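Local coordinates for protein cytosolic phospholipase A2 delta (Homo sapiens, PDB 5IXC) that hydrolyses glycerophospholipids at the sn-2 position in a calcium-dependent manner, preferring linoleic acid there, after calcium brings its C2 domain to membranes, at residues D48-L53 / S95-D100; L286-C291 / F664-R669. One frame throughout, in Å; residues are numbered along the deposited sequence.

Contact 1: D48-L53 / S95-D100; sequences DPYVIL and SIYDED. With BA (barium ion), chain E; BA (barium ion), chain F.
Tyr50 and Tyr97 face each other as a hydrogen-bonded antiparallel pair, with Tyr50 N to Tyr97 O at 3.0 Å and Tyr97 N to Tyr50 O at 2.9 Å. Their rings are nearly parallel (planes 18° apart) but slid past one another, centroids 5.8 Å apart, and barely overlap; over one face of the Tyr50 ring lies Tyr97 CB, 4.0 Å from the centroid, a CH-pi contact. With CG lodged between backbone N and carbonyl carbon (chi1 61°), the Tyr50 ring swings over the neighbouring strand; Glu99 CB meets its edge, 3.8 Å from CE2, and its hydroxyl is hydrogen-bonded to Asp105 OD1. Replacing the Tyr50 ring with the methyl of an alanine is likely to leave Tyr97 CB and Glu99 CB without their aromatic neighbour and Asp105 without its hydroxyl partner. Farther along, Ile52 CD1 packs on Tyr97 CE2 at 3.8 Å. At the other end Asp48 O takes the N-H of Glu99, while Asp48 N bonds almost straight (173°) to Asp98 OD1 from above the carboxylate plane. Asp48 OD1 and OD2 both bind a barium ion with Ser45 and Glu46, OD2 also accepts a hydrogen bond from Asp70 N, and Asp100 O binds another barium. Antiparallel strands flanked at one end by aspartate-bearing loops are characteristic of the C2 beta-sandwich, where Asp48, Asp98 and Asp100 are predicted calcium ligands.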
loop_
_atom_site.group_PDB
_atom_site.type_symbol
_atom_site.label_atom_id
_atom_site.label_comp_id
_atom_site.label_asym_id
_atom_site.label_seq_id
_atom_site.Cartn_x
_atom_site.Cartn_y
_atom_site.Cartn_z
ATOM N N ASP A 48 -26.283 13.642 29.754
ATOM C CA ASP A 48 -25.608 14.912 30.056
ATOM C C ASP A 48 -24.743 15.310 28.869
ATOM O O ASP A 48 -23.520 15.169 28.906
ATOM C CB ASP A 48 -24.733 14.758 31.276
ATOM C CG ASP A 48 -25.463 14.135 32.410
ATOM O OD1 ASP A 48 -25.000 13.076 32.887
ATOM O OD2 ASP A 48 -26.523 14.671 32.808
ATOM N N PRO A 49 -25.378 15.818 27.808
ATOM C CA PRO A 49 -24.719 15.799 26.512
ATOM C C PRO A 49 -23.833 16.992 26.197
ATOM O O PRO A 49 -24.037 18.098 26.705
ATOM C CB PRO A 49 -25.892 15.772 25.534
ATOM C CG PRO A 49 -26.979 16.477 26.258
ATOM C CD PRO A 49 -26.714 16.411 27.729
ATOM N N TYR A 50 -22.865 16.741 25.328
ATOM C CA TYR A 50 -22.143 17.804 24.657
ATOM C C TYR A 50 -21.768 17.362 23.265
ATOM O O TYR A 50 -21.775 16.176 22.951
ATOM C CB TYR A 50 -20.886 18.192 25.418
ATOM C CG TYR A 50 -19.893 17.076 25.578
ATOM C CD1 TYR A 50 -18.925 16.841 24.621
ATOM C CD2 TYR A 50 -19.918 16.257 26.700
ATOM C CE1 TYR A 50 -18.008 15.813 24.775
ATOM C CE2 TYR A 50 -19.000 15.234 26.869
ATOM C CZ TYR A 50 -18.050 15.018 25.908
ATOM O OH TYR A 50 -17.149 13.997 26.080
ATOM N N VAL A 51 -21.425 18.345 22.448
ATOM C CA VAL A 51 -21.033 18.122 21.063
ATOM C C VAL A 51 -19.528 18.279 20.905
ATOM O O VAL A 51 -18.924 19.124 21.550
ATOM C CB VAL A 51 -21.762 19.094 20.117
ATOM C CG1 VAL A 51 -21.335 18.891 18.668
ATOM C CG2 VAL A 51 -23.259 18.896 20.243
ATOM N N ILE A 52 -18.949 17.440 20.048
ATOM C CA ILE A 52 -17.558 17.566 19.627
ATOM C C ILE A 52 -17.509 17.816 18.132
ATOM O O ILE A 52 -18.190 17.149 17.369
ATOM C CB ILE A 52 -16.729 16.318 19.998
ATOM C CG1 ILE A 52 -16.245 16.446 21.438
ATOM C CG2 ILE A 52 -15.530 16.159 19.074
ATOM C CD1 ILE A 52 -15.543 15.218 21.956
ATOM N N LEU A 53 -16.700 18.785 17.730
ATOM C CA LEU A 53 -16.459 19.073 16.320
ATOM C C LEU A 53 -15.020 18.763 15.960
ATOM O O LEU A 53 -14.098 19.163 16.665
ATOM C CB LEU A 53 -16.718 20.537 16.000
ATOM C CG LEU A 53 -18.084 21.142 16.316
ATOM C CD1 LEU A 53 -18.067 22.616 15.936
ATOM C CD2 LEU A 53 -19.208 20.432 15.580
ATOM N N SER A 95 -20.338 15.066 16.622
ATOM C CA SER A 95 -20.749 13.927 17.397
ATOM C C SER A 95 -21.175 14.359 18.795
ATOM O O SER A 95 -20.692 15.359 19.317
ATOM C CB SER A 95 -19.613 12.903 17.444
ATOM O OG SER A 95 -18.517 13.399 18.173
ATOM N N ILE A 96 -22.102 13.596 19.367
ATOM C CA ILE A 96 -22.698 13.904 20.665
ATOM C C ILE A 96 -22.351 12.840 21.694
ATOM O O ILE A 96 -22.688 11.672 21.524
ATOM C CB ILE A 96 -24.227 13.966 20.578
ATOM C CG1 ILE A 96 -24.661 15.006 19.551
ATOM C CG2 ILE A 96 -24.823 14.304 21.934
ATOM C CD1 ILE A 96 -26.150 14.990 19.258
ATOM N N TYR A 97 -21.706 13.263 22.773
ATOM C CA TYR A 97 -21.362 12.363 23.866
ATOM C C TYR A 97 -22.216 12.625 25.101
ATOM O O TYR A 97 -22.689 13.741 25.321
ATOM C CB TYR A 97 -19.890 12.510 24.237
ATOM C CG TYR A 97 -18.946 11.985 23.191
ATOM C CD1 TYR A 97 -18.422 10.706 23.288
ATOM C CD2 TYR A 97 -18.593 12.759 22.097
ATOM C CE1 TYR A 97 -17.559 10.213 22.328
ATOM C CE2 TYR A 97 -17.730 12.281 21.134
ATOM C CZ TYR A 97 -17.208 11.008 21.257
ATOM O OH TYR A 97 -16.336 10.516 20.307
ATOM N N ASP A 98 -22.390 11.573 25.896
ATOM C CA ASP A 98 -23.028 11.645 27.201
ATOM C C ASP A 98 -21.941 11.677 28.289
ATOM O O ASP A 98 -21.265 10.674 28.521
ATOM C CB ASP A 98 -23.929 10.430 27.380
ATOM C CG ASP A 98 -24.683 10.436 28.702
ATOM O OD1 ASP A 98 -24.407 11.294 29.566
ATOM O OD2 ASP A 98 -25.564 9.570 28.870
ATOM N N GLU A 99 -21.785 12.826 28.951
ATOM C CA GLU A 99 -20.700 13.019 29.931
ATOM C C GLU A 99 -20.932 12.227 31.206
ATOM O O GLU A 99 -22.042 12.167 31.733
ATOM C CB GLU A 99 -20.494 14.490 30.290
ATOM C CG GLU A 99 -19.344 14.730 31.267
ATOM C CD GLU A 99 -19.044 16.209 31.472
ATOM O OE1 GLU A 99 -19.223 16.710 32.604
ATOM O OE2 GLU A 99 -18.634 16.884 30.504
ATOM N N ASP A 100 -19.849 11.647 31.697
ATOM C CA ASP A 100 -19.872 10.778 32.865
ATOM C C ASP A 100 -18.663 11.108 33.763
ATOM O O ASP A 100 -17.512 11.001 33.329
ATOM C CB ASP A 100 -19.844 9.325 32.389
ATOM C CG ASP A 100 -20.019 8.325 33.516
ATOM O OD1 ASP A 100 -19.762 8.667 34.690
ATOM O OD2 ASP A 100 -20.387 7.169 33.217
HETATM BA BA BA E . -27.471 11.924 33.977
HETATM BA BA BA F . -15.092 10.846 31.245
#

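Contact 2: L286-C291 / F664-R669; sequences LGFNLC and FRPGRR
Leu290 reaches across to the turn at Gly667, its CD1 lying 3.4 Å from Gly667 O and its CG 3.7 Å from Gly667 CA. The second methyl, CD2, sits over one face of the Arg665 guanidinium, offset toward its rim and 4.0 Å from NE, and also approaches Arg668 CG at 4.1 Å. CD1 thus meets the carbonyl of Gly667, while CD2 spans Gly667 CA and the two arginine side chains. Beside it, Phe288 O comes within 3.3 Å of Pro666 CB, and Phe288 CB packs loosely on Pro666 CG. No direct hydrogen bond joins the two segments; a water bridges them, donating to Phe288 O and accepting from Gly667 N at 2.8 Å.

In the next shell, a type I beta turn from Arg665 to Arg668, closed by Arg668 N to Arg665 O at 3.1 Å, presents Pro666 and Gly667 to the partner loop. The Arg665 chain is extended from CG to NE, with CG anti to the backbone N (chi1 -178°), which places its guanidinium against Leu290 CD2. There it forms salt bridges with Glu491 and Glu486. Arg668, bent at chi2, turns its guanidinium face to Arg665 CD and pairs with Glu486 and Glu294, as well as with Ser662 O. Shared Glu486 ties both arginines together, and the acidic neighbours would probably offset their closely placed positive charges. This is loop-to-loop packing in the PLA2 catalytic domain, away from the catalytic and metal sites: it joins the entrance to helix 292-313, N-capped by Cys291, to a beta turn preceding strand 672-676 of the mixed sheet.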
loop_
_atom_site.group_PDB
_atom_site.type_symbol
_atom_site.label_atom_id
_atom_site.label_comp_id
_atom_site.label_asym_id
_atom_site.label_seq_id
_atom_site.Cartn_x
_atom_site.Cartn_y
_atom_site.Cartn_z
ATOM N N LEU A 286 5.398 13.612 -5.973
ATOM C CA LEU A 286 4.021 13.711 -6.413
ATOM C C LEU A 286 3.979 13.817 -7.929
ATOM O O LEU A 286 4.427 14.801 -8.496
ATOM C CB LEU A 286 3.355 14.934 -5.784
ATOM C CG LEU A 286 2.773 14.785 -4.375
ATOM C CD1 LEU A 286 3.540 13.823 -3.488
ATOM C CD2 LEU A 286 2.707 16.153 -3.722
ATOM N N GLY A 287 3.441 12.804 -8.587
ATOM C CA GLY A 287 3.372 12.818 -10.034
ATOM C C GLY A 287 2.747 11.566 -10.598
ATOM O O GLY A 287 2.706 10.519 -9.939
ATOM N N PHE A 288 2.266 11.691 -11.831
ATOM C CA PHE A 288 1.654 10.587 -12.565
ATOM C C PHE A 288 2.481 10.236 -13.794
ATOM O O PHE A 288 1.968 9.712 -14.780
ATOM C CB PHE A 288 0.211 10.928 -12.928
ATOM C CG PHE A 288 -0.709 10.912 -11.747
ATOM C CD1 PHE A 288 -1.187 9.700 -11.241
ATOM C CD2 PHE A 288 -1.062 12.097 -11.102
ATOM C CE1 PHE A 288 -2.019 9.675 -10.130
ATOM C CE2 PHE A 288 -1.898 12.078 -9.998
ATOM C CZ PHE A 288 -2.377 10.867 -9.508
ATOM N N ASN A 289 3.771 10.525 -13.709
ATOM C CA ASN A 289 4.739 10.121 -14.718
ATOM C C ASN A 289 5.720 9.120 -14.132
ATOM O O ASN A 289 5.885 9.037 -12.917
ATOM C CB ASN A 289 5.526 11.334 -15.226
ATOM C CG ASN A 289 4.826 12.069 -16.355
ATOM O OD1 ASN A 289 4.269 11.461 -17.269
ATOM N ND2 ASN A 289 4.877 13.388 -16.311
ATOM N N LEU A 290 6.386 8.381 -15.010
ATOM C CA LEU A 290 7.416 7.426 -14.592
ATOM C C LEU A 290 8.612 8.195 -14.089
ATOM O O LEU A 290 8.917 9.267 -14.606
ATOM C CB LEU A 290 7.839 6.524 -15.750
ATOM C CG LEU A 290 6.712 5.720 -16.404
ATOM C CD1 LEU A 290 7.266 4.870 -17.537
ATOM C CD2 LEU A 290 5.963 4.857 -15.395
ATOM N N CYS A 291 9.282 7.659 -13.078
ATOM C CA CYS A 291 10.434 8.341 -12.483
ATOM C C CYS A 291 11.620 8.250 -13.429
ATOM O O CYS A 291 11.642 7.414 -14.331
ATOM C CB CYS A 291 10.779 7.763 -11.100
ATOM S SG CYS A 291 11.652 6.174 -11.087
ATOM N N PHE A 664 -0.777 -0.990 -16.033
ATOM C CA PHE A 664 -1.506 0.170 -16.559
ATOM C C PHE A 664 -1.229 1.470 -15.838
ATOM O O PHE A 664 -1.994 2.423 -15.945
ATOM C CB PHE A 664 -2.991 -0.135 -16.610
ATOM C CG PHE A 664 -3.319 -1.232 -17.568
ATOM C CD1 PHE A 664 -3.502 -0.950 -18.914
ATOM C CD2 PHE A 664 -3.390 -2.548 -17.143
ATOM C CE1 PHE A 664 -3.784 -1.959 -19.812
ATOM C CE2 PHE A 664 -3.677 -3.559 -18.035
ATOM C CZ PHE A 664 -3.867 -3.266 -19.370
ATOM N N ARG A 665 -0.118 1.523 -15.120
ATOM C CA ARG A 665 0.335 2.786 -14.582
ATOM C C ARG A 665 0.554 3.737 -15.769
ATOM O O ARG A 665 1.117 3.330 -16.780
ATOM C CB ARG A 665 1.612 2.595 -13.786
ATOM C CG ARG A 665 2.107 3.877 -13.163
ATOM C CD ARG A 665 3.355 3.645 -12.354
ATOM N NE ARG A 665 3.928 4.912 -11.913
ATOM C CZ ARG A 665 5.012 5.019 -11.154
ATOM N NH1 ARG A 665 5.647 3.928 -10.735
ATOM N NH2 ARG A 665 5.457 6.219 -10.815
ATOM N N PRO A 666 0.095 4.998 -15.662
ATOM C CA PRO A 666 0.080 5.950 -16.786
ATOM C C PRO A 666 1.210 5.878 -17.833
ATOM O O PRO A 666 0.912 5.744 -19.028
ATOM C CB PRO A 666 0.098 7.296 -16.077
ATOM C CG PRO A 666 -0.716 7.051 -14.847
ATOM C CD PRO A 666 -0.507 5.605 -14.457
ATOM N N GLY A 667 2.470 5.959 -17.412
ATOM C CA GLY A 667 3.578 6.041 -18.375
ATOM C C GLY A 667 4.042 4.774 -19.102
ATOM O O GLY A 667 4.896 4.863 -19.987
ATOM N N ARG A 668 3.503 3.601 -18.761
ATOM C CA ARG A 668 4.145 2.317 -19.139
ATOM C C ARG A 668 3.977 1.844 -20.585
ATOM O O ARG A 668 4.862 1.166 -21.114
ATOM C CB ARG A 668 3.732 1.191 -18.181
ATOM C CG ARG A 668 4.178 1.460 -16.756
ATOM C CD ARG A 668 4.938 0.294 -16.152
ATOM N NE ARG A 668 5.686 0.746 -14.983
ATOM C CZ ARG A 668 5.263 0.658 -13.723
ATOM N NH1 ARG A 668 4.091 0.105 -13.426
ATOM N NH2 ARG A 668 6.028 1.124 -12.752
ATOM N N ARG A 669 2.849 2.167 -21.202
ATOM C CA ARG A 669 2.607 1.829 -22.619
ATOM C C ARG A 669 2.946 0.373 -22.976
ATOM O O ARG A 669 3.908 0.101 -23.699
ATOM C CB ARG A 669 3.383 2.779 -23.532
ATOM C CG ARG A 669 3.018 4.241 -23.344
ATOM C CD ARG A 669 4.010 5.150 -24.045
ATOM N NE ARG A 669 4.047 4.929 -25.488
ATOM C CZ ARG A 669 4.846 5.579 -26.333
ATOM N NH1 ARG A 669 5.689 6.517 -25.896
ATOM N NH2 ARG A 669 4.802 5.294 -27.631
HETATM O O HOH W 1 2.928 6.667 -14.704
#

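How the contacts relate
From the N terminus, contact 1 comes first: 48-53 and 95-100 close a loop of 41 residues, containing strand but no helix, and join two central strands of a four-stranded antiparallel sheet in the C2 domain. The chain then runs on through 269-277 before contact 2 opens at 286-291. That contact closes only at 664-669, after 372 intervening residues that include the nucleophile Ser365 and the proton acceptor Asp651, the latter assigned by similarity. The two loops are in series, neither nested nor crossed. Their centres lie 47 Å apart and their nearest atoms about 27 Å, so each ties together a separate part: the membrane-associating domain and the catalytic domain.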